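Local coordinates for hypothetical protein SP2199 (Streptococcus pneumoniae TIGR4, PDB 2IBO) that is of unknown function but belongs to the thiamine-binding protein family and may therefore bind thiamine or a related small molecule, at residues Met1-Ala6 / Ile76-Ile81; Ile5-Leu10 / Val70-Lys75; Gln30-Thr35 / Leu52-Lys57. All coordinates share one frame; numbering follows the deposited sequence.

Interaction 1: Met1-Ala6 / Ile76-Ile81; sequences MKASIA and INVGEI
Lys2 and Glu80 meet through their charged ends. The lysine chain is extended until a bend at chi3 (-66°) carries its NZ within 3.5 Å of Glu80 OE1, the long side for a salt bridge. A water reinforces the pair, accepting from Lys2 NZ and donating to Glu80 OE2, although Glu80 is poorly ordered. Closer to the backbone, Lys2 CB lies 4.0 Å from Ile81 CG1, and Lys2 O takes a weak hydrogen bond from Gly79 N at 3.3 Å. At the positive phi of Gly79 (105°) a CB would be jammed against the carbonyl O of Val78, which suits a residue without a side chain; the chain then leaves the ladder through an inverse gamma turn centred on Glu80.

Ala3 faces Val78 in a non-hydrogen-bonded pair, with its CB 3.7 Å from Val78 CG1. Phe49 of helix 49-64 packs on both side chains. The strands run antiparallel, 177° between their directions, as neighbours in the four-stranded sheet of a ferredoxin-like fold. Beyond strand 70-79 the sheet continues into the second subunit.

Ser4 and Asn77 form the hydrogen-bonded pair. Ser4 N donates to Asn77 O at 2.9 Å and Asn77 N returns a bond of 2.9 Å to Ser4 O, both within the carbonyl planes. Their side chains lie on the other face of the sheet, where Ser4 OG is held by Leu45 O and Phe41 of the third subunit packs against both residues.

Ile5 then returns to the face of Ala3 and lies side by side with Ile76, pointing the same way, and Met53 of helix 49-64 packs on both.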
# COMPACT_ATOMS: atom_id res chain seq x y z
N MSE A 1 7.39 -4.95 -20.82
CA MSE A 1 7.38 -6.44 -20.78
C MSE A 1 7.30 -6.99 -19.35
O MSE A 1 6.23 -7.02 -18.77
CB MSE A 1 8.63 -6.99 -21.47
CG MSE A 1 8.72 -8.51 -21.48
SE MSE A 1 10.32 -9.11 -22.38
CE MSE A 1 11.64 -8.36 -21.14
N LYS A 2 8.43 -7.44 -18.81
CA LYS A 2 8.46 -8.02 -17.46
C LYS A 2 7.73 -7.20 -16.42
O LYS A 2 7.88 -5.98 -16.34
CB LYS A 2 9.90 -8.26 -17.01
CG LYS A 2 10.45 -9.63 -17.39
CD LYS A 2 11.92 -9.78 -16.99
CE LYS A 2 12.81 -8.83 -17.80
NZ LYS A 2 14.26 -8.95 -17.49
N ALA A 3 6.92 -7.90 -15.60
CA ALA A 3 6.16 -7.24 -14.55
C ALA A 3 5.78 -8.19 -13.43
O ALA A 3 5.67 -9.39 -13.63
CB ALA A 3 4.92 -6.62 -15.13
N SER A 4 5.59 -7.63 -12.25
CA SER A 4 5.19 -8.43 -11.10
C SER A 4 4.05 -7.67 -10.44
O SER A 4 4.09 -6.45 -10.36
CB SER A 4 6.36 -8.61 -10.14
OG SER A 4 6.09 -9.68 -9.24
N ILE A 5 3.04 -8.41 -9.99
CA ILE A 5 1.85 -7.86 -9.37
C ILE A 5 1.60 -8.57 -8.06
O ILE A 5 1.65 -9.80 -8.01
CB ILE A 5 0.62 -8.09 -10.31
CG1 ILE A 5 0.74 -7.18 -11.52
CG2 ILE A 5 -0.68 -7.89 -9.57
CD1 ILE A 5 0.86 -5.73 -11.15
N ALA A 6 1.35 -7.81 -7.01
CA ALA A 6 1.06 -8.40 -5.71
C ALA A 6 -0.39 -8.01 -5.45
O ALA A 6 -0.76 -6.83 -5.57
CB ALA A 6 1.97 -7.80 -4.66
N ILE A 76 2.58 -2.99 -8.12
CA ILE A 76 3.02 -3.30 -9.46
C ILE A 76 4.49 -2.95 -9.54
O ILE A 76 4.94 -1.98 -8.93
CB ILE A 76 2.21 -2.51 -10.50
CG1 ILE A 76 0.71 -2.70 -10.21
CG2 ILE A 76 2.60 -2.97 -11.91
CD1 ILE A 76 -0.24 -2.19 -11.28
N ASN A 77 5.23 -3.77 -10.26
CA ASN A 77 6.66 -3.55 -10.46
C ASN A 77 6.90 -3.85 -11.93
O ASN A 77 6.77 -4.99 -12.37
CB ASN A 77 7.46 -4.49 -9.54
CG ASN A 77 8.96 -4.29 -9.65
OD1 ASN A 77 9.43 -3.21 -10.01
ND2 ASN A 77 9.72 -5.32 -9.33
N VAL A 78 7.22 -2.81 -12.71
CA VAL A 78 7.45 -2.95 -14.14
C VAL A 78 8.82 -2.47 -14.61
O VAL A 78 9.45 -1.62 -13.98
CB VAL A 78 6.40 -2.16 -14.98
CG1 VAL A 78 5.09 -2.89 -14.95
CG2 VAL A 78 6.24 -0.72 -14.43
N GLY A 79 9.26 -3.03 -15.74
CA GLY A 79 10.54 -2.69 -16.33
C GLY A 79 11.56 -3.78 -16.11
O GLY A 79 11.20 -4.96 -15.98
N GLU A 80 12.84 -3.41 -16.08
CA GLU A 80 13.89 -4.40 -15.86
C GLU A 80 13.91 -4.71 -14.37
O GLU A 80 14.75 -4.22 -13.62
CB GLU A 80 15.25 -3.85 -16.31
CG GLU A 80 15.45 -3.87 -17.83
CD GLU A 80 15.26 -5.26 -18.43
OE1 GLU A 80 14.10 -5.68 -18.64
OE2 GLU A 80 16.28 -5.95 -18.69
N ILE A 81 12.95 -5.55 -13.98
CA ILE A 81 12.75 -5.96 -12.60
C ILE A 81 13.37 -7.31 -12.30
O ILE A 81 13.49 -8.16 -13.18
CB ILE A 81 11.23 -6.01 -12.29
CG1 ILE A 81 10.49 -6.94 -13.26
CG2 ILE A 81 10.62 -4.64 -12.54
CD1 ILE A 81 10.36 -8.37 -12.82
O HOH W 1 15.06 -7.81 -20.15

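Interaction 2: Ile5-Leu10 / Val70-Lys75; sequences IALQVL and VFANVK
Leu7 reaches Val74 because its CG stands anti to the backbone N (chi1 178°) and a chi2 of 67° swings CD1 across the strand gap, to 3.7 Å from Val74 CG2. Val9 and Val70 both place CG1 anti to N, and these methyls meet at 3.8 Å.

The other face carries Gln8 and Asn73, side by side and pointing the same way, with amide planes 63° apart. Gln8 NE2 comes 3.1 Å from Asn73 OD1, but the angle is too poor for a hydrogen bond; the Asn73 amide instead bonds to Asn73 of the fourth subunit. In an alkyl contact Ala6 CB sits 3.6 Å from Lys75 CB, while Lys75 NZ extends to Glu42 of its own chain and of the third subunit.

Six backbone bonds join three hydrogen-bonded pairs, Ala6-Lys75, Gln8-Asn73 and Leu10-Phe71. Leu10 N meets Phe71 O at 2.8 Å, whereas the return bond, Phe71 N to Leu10 O at 3.2 Å, has its donor well above the carbonyl plane.

Helix 49-64 covers the apolar face, Leu56 on Leu7 and Leu60 on Ala72; strand 43-46 pairs with the other edge of strand 2-11, Leu45 with Ile5 and Thr43 with Leu7, and a second-subunit strand pairs with 70-75.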
# COMPACT_ATOMS: atom_id res chain seq x y z
N ILE A 5 3.04 -8.41 -9.99
CA ILE A 5 1.85 -7.86 -9.37
C ILE A 5 1.60 -8.57 -8.06
O ILE A 5 1.65 -9.80 -8.01
CB ILE A 5 0.62 -8.09 -10.31
CG1 ILE A 5 0.74 -7.18 -11.52
CG2 ILE A 5 -0.68 -7.89 -9.57
CD1 ILE A 5 0.86 -5.73 -11.15
N ALA A 6 1.35 -7.81 -7.01
CA ALA A 6 1.06 -8.40 -5.71
C ALA A 6 -0.39 -8.01 -5.45
O ALA A 6 -0.76 -6.83 -5.57
CB ALA A 6 1.97 -7.80 -4.66
N LEU A 7 -1.24 -8.98 -5.14
CA LEU A 7 -2.65 -8.67 -4.92
C LEU A 7 -3.18 -9.10 -3.56
O LEU A 7 -2.87 -10.21 -3.07
CB LEU A 7 -3.52 -9.30 -6.03
CG LEU A 7 -5.05 -9.13 -5.95
CD1 LEU A 7 -5.44 -7.64 -6.16
CD2 LEU A 7 -5.72 -10.02 -6.99
N GLN A 8 -3.94 -8.20 -2.95
CA GLN A 8 -4.57 -8.45 -1.66
C GLN A 8 -5.99 -7.95 -1.77
O GLN A 8 -6.23 -6.78 -2.05
CB GLN A 8 -3.89 -7.68 -0.53
CG GLN A 8 -4.65 -7.79 0.77
CD GLN A 8 -4.00 -7.03 1.91
OE1 GLN A 8 -4.31 -7.27 3.08
NE2 GLN A 8 -3.09 -6.10 1.58
N VAL A 9 -6.94 -8.85 -1.55
CA VAL A 9 -8.33 -8.46 -1.64
C VAL A 9 -8.94 -8.44 -0.25
O VAL A 9 -8.94 -9.45 0.45
CB VAL A 9 -9.14 -9.43 -2.51
CG1 VAL A 9 -10.61 -9.05 -2.46
CG2 VAL A 9 -8.62 -9.40 -3.95
N LEU A 10 -9.42 -7.27 0.14
CA LEU A 10 -10.07 -7.11 1.43
C LEU A 10 -11.53 -6.78 1.17
O LEU A 10 -11.89 -5.61 0.98
CB LEU A 10 -9.44 -6.00 2.26
CG LEU A 10 -8.00 -6.23 2.71
CD1 LEU A 10 -7.55 -5.04 3.54
CD2 LEU A 10 -7.90 -7.52 3.50
N VAL A 70 -15.77 -4.21 -2.58
CA VAL A 70 -14.46 -4.84 -2.65
C VAL A 70 -13.34 -3.80 -2.67
O VAL A 70 -13.36 -2.86 -3.48
CB VAL A 70 -14.35 -5.75 -3.90
CG1 VAL A 70 -13.01 -6.45 -3.93
CG2 VAL A 70 -15.45 -6.78 -3.88
N PHE A 71 -12.39 -3.96 -1.76
CA PHE A 71 -11.24 -3.07 -1.71
C PHE A 71 -9.99 -3.91 -1.94
O PHE A 71 -9.85 -5.01 -1.41
CB PHE A 71 -11.12 -2.37 -0.35
CG PHE A 71 -9.91 -1.47 -0.25
CD1 PHE A 71 -8.67 -1.99 0.09
CD2 PHE A 71 -9.99 -0.14 -0.62
CE1 PHE A 71 -7.53 -1.20 0.07
CE2 PHE A 71 -8.87 0.66 -0.65
CZ PHE A 71 -7.63 0.13 -0.31
N ALA A 72 -9.07 -3.38 -2.73
CA ALA A 72 -7.86 -4.13 -3.02
C ALA A 72 -6.61 -3.29 -2.97
O ALA A 72 -6.63 -2.11 -3.33
CB ALA A 72 -7.98 -4.81 -4.40
N ASN A 73 -5.53 -3.90 -2.51
CA ASN A 73 -4.23 -3.24 -2.45
C ASN A 73 -3.51 -3.96 -3.56
O ASN A 73 -3.55 -5.18 -3.62
CB ASN A 73 -3.51 -3.54 -1.14
CG ASN A 73 -3.96 -2.67 0.02
OD1 ASN A 73 -3.94 -3.10 1.18
ND2 ASN A 73 -4.36 -1.43 -0.28
N VAL A 74 -2.84 -3.22 -4.43
CA VAL A 74 -2.09 -3.85 -5.49
C VAL A 74 -0.72 -3.21 -5.57
O VAL A 74 -0.59 -2.00 -5.39
CB VAL A 74 -2.78 -3.70 -6.87
CG1 VAL A 74 -2.01 -4.48 -7.92
CG2 VAL A 74 -4.21 -4.19 -6.79
N LYS A 75 0.29 -4.03 -5.82
CA LYS A 75 1.65 -3.55 -5.97
C LYS A 75 2.05 -3.94 -7.37
O LYS A 75 1.85 -5.09 -7.78
CB LYS A 75 2.60 -4.23 -4.99
CG LYS A 75 2.58 -3.67 -3.61
CD LYS A 75 3.40 -4.54 -2.69
CE LYS A 75 3.24 -4.11 -1.24
NZ LYS A 75 3.91 -5.08 -0.33

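Interaction 3: Gln30-Thr35 / Leu52-Lys57; sequences QTQEVT and LMRILK
Gln32 brings its amide to the edge of the Arg54 guanidinium, near the plane of that group, and the two planes are inclined by 64°; the approach is therefore edgewise, without face-to-face stacking. Gln32 CD is 4.0 Å from Arg54 NH2. The arginine gets there through an extended start, CG anti to the backbone N (chi1 -171°), followed by a bend at chi3 that turns the guanidinium across toward Gln32.

The aliphatic part of Gln32 packs on Ile55. It comes from the direction opposite to Ile55, and Ile55 CD1 is 3.4 Å from Gln32 CB, with CG also close by. Val34 approaches the same isoleucine tip to tip, its CG1 lying 3.7 Å from Ile55 CD1. Its other branch, CG2, is 3.8 Å from Leu52 CD2, these two side chains crossing at about a right angle. Leu52 and Ile55 are about one helical turn apart, so both branches of Val34 address one flank of the helix. Between Gln32 and Val34 the chain makes an inverse gamma turn centred on Glu33, with a weak hydrogen bond from Val34 N to Gln32 O.

The connection leaving helix 16-31 thus packs on helix 49-64, the second helix of the ferredoxin-like fold, over the helical face of the sheet. Leu45 of strand 43-46 packs against Val34, Leu52 and Ile55, Tyr28 and Leu29 of helix 16-31 also touch Ile55, and Leu52 reaches Ala3 and Ile5 of strand 2-11.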
# COMPACT_ATOMS: atom_id res chain seq x y z
N GLN A 30 -5.33 -19.26 -9.86
CA GLN A 30 -4.67 -20.54 -10.14
C GLN A 30 -4.96 -21.00 -11.58
O GLN A 30 -4.17 -21.68 -12.22
CB GLN A 30 -5.13 -21.61 -9.15
CG GLN A 30 -4.61 -21.39 -7.75
CD GLN A 30 -5.27 -22.28 -6.72
OE1 GLN A 30 -4.71 -22.51 -5.65
NE2 GLN A 30 -6.48 -22.77 -7.03
N THR A 31 -6.13 -20.59 -12.07
CA THR A 31 -6.60 -20.91 -13.40
C THR A 31 -5.73 -20.31 -14.49
O THR A 31 -5.61 -20.88 -15.57
CB THR A 31 -8.04 -20.40 -13.57
OG1 THR A 31 -8.94 -21.43 -13.17
CG2 THR A 31 -8.32 -19.98 -14.97
N GLN A 32 -5.14 -19.15 -14.23
CA GLN A 32 -4.29 -18.54 -15.23
C GLN A 32 -2.95 -19.27 -15.34
O GLN A 32 -2.54 -19.98 -14.42
CB GLN A 32 -4.08 -17.07 -14.90
CG GLN A 32 -5.38 -16.28 -14.81
CD GLN A 32 -6.29 -16.51 -16.00
OE1 GLN A 32 -7.29 -17.21 -15.90
NE2 GLN A 32 -5.94 -15.92 -17.13
N GLU A 33 -2.29 -19.11 -16.48
CA GLU A 33 -1.01 -19.77 -16.69
C GLU A 33 0.08 -18.81 -16.29
O GLU A 33 0.96 -18.48 -17.08
CB GLU A 33 -0.88 -20.18 -18.16
CG GLU A 33 -1.93 -21.20 -18.58
CD GLU A 33 -1.99 -21.41 -20.08
OE1 GLU A 33 -2.36 -20.46 -20.79
OE2 GLU A 33 -1.66 -22.52 -20.54
N VAL A 34 0.01 -18.36 -15.04
CA VAL A 34 0.96 -17.39 -14.52
C VAL A 34 1.61 -17.87 -13.24
O VAL A 34 0.99 -18.59 -12.45
CB VAL A 34 0.23 -16.03 -14.25
CG1 VAL A 34 -0.86 -16.22 -13.22
CG2 VAL A 34 1.22 -14.98 -13.81
N THR A 35 2.88 -17.51 -13.06
CA THR A 35 3.65 -17.88 -11.87
C THR A 35 3.04 -17.16 -10.67
O THR A 35 2.91 -15.93 -10.66
CB THR A 35 5.13 -17.49 -12.01
OG1 THR A 35 5.71 -18.25 -13.08
CG2 THR A 35 5.90 -17.76 -10.72
N LEU A 52 -0.68 -9.68 -16.80
CA LEU A 52 -0.96 -9.40 -15.41
C LEU A 52 -2.06 -8.35 -15.29
O LEU A 52 -2.96 -8.50 -14.46
CB LEU A 52 0.30 -8.93 -14.67
CG LEU A 52 1.47 -9.92 -14.58
CD1 LEU A 52 2.59 -9.31 -13.73
CD2 LEU A 52 1.02 -11.23 -13.98
N MSE A 53 -2.02 -7.31 -16.11
CA MSE A 53 -3.08 -6.30 -16.04
C MSE A 53 -4.42 -6.95 -16.35
O MSE A 53 -5.44 -6.65 -15.71
CB MSE A 53 -2.81 -5.15 -17.00
CG MSE A 53 -1.68 -4.23 -16.56
SE MSE A 53 -1.87 -3.55 -14.72
CE MSE A 53 -0.67 -4.79 -13.88
N ARG A 54 -4.42 -7.88 -17.31
CA ARG A 54 -5.62 -8.59 -17.69
C ARG A 54 -6.09 -9.46 -16.52
O ARG A 54 -7.26 -9.44 -16.15
CB ARG A 54 -5.34 -9.47 -18.91
CG ARG A 54 -6.58 -10.10 -19.52
CD ARG A 54 -6.22 -11.29 -20.38
NE ARG A 54 -5.95 -12.48 -19.57
CZ ARG A 54 -4.82 -13.17 -19.63
NH1 ARG A 54 -3.84 -12.81 -20.45
NH2 ARG A 54 -4.67 -14.25 -18.86
N ILE A 55 -5.16 -10.22 -15.94
CA ILE A 55 -5.50 -11.10 -14.82
C ILE A 55 -5.97 -10.29 -13.61
O ILE A 55 -6.91 -10.68 -12.93
CB ILE A 55 -4.29 -11.99 -14.44
CG1 ILE A 55 -3.97 -12.93 -15.62
CG2 ILE A 55 -4.59 -12.79 -13.18
CD1 ILE A 55 -2.84 -13.92 -15.36
N LEU A 56 -5.33 -9.15 -13.36
CA LEU A 56 -5.70 -8.29 -12.24
C LEU A 56 -7.15 -7.86 -12.39
O LEU A 56 -7.94 -7.98 -11.45
CB LEU A 56 -4.80 -7.05 -12.17
CG LEU A 56 -5.14 -5.96 -11.12
CD1 LEU A 56 -5.14 -6.55 -9.70
CD2 LEU A 56 -4.14 -4.82 -11.21
N LYS A 57 -7.49 -7.36 -13.58
CA LYS A 57 -8.85 -6.90 -13.87
C LYS A 57 -9.87 -8.01 -13.69
O LYS A 57 -10.94 -7.78 -13.11
CB LYS A 57 -8.93 -6.35 -15.28
CG LYS A 57 -10.27 -5.73 -15.62
CD LYS A 57 -10.25 -5.15 -17.01
CE LYS A 57 -11.62 -4.63 -17.40
NZ LYS A 57 -11.68 -4.27 -18.84

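How the interactions relate
Interactions 1 and 2 are successive parts of one antiparallel ladder between strands 2-11 and 70-79, their centres about 15 Å apart, sharing Ile5 and Ala6. Interaction 3 lies on the helical side of the sheet, its centre about 13 Å from each of the others, and in sequence it is nested inside the loop that both close. Helix 49-64 connects them: Met53 packs on Ile5 and Ile76, and Leu56 on Val74. First and last strands are thus paired against the helix of interaction 3, as expected for a ferredoxin-like fold, which leaves the outer edge of strand 70-79 to serve subunit assembly.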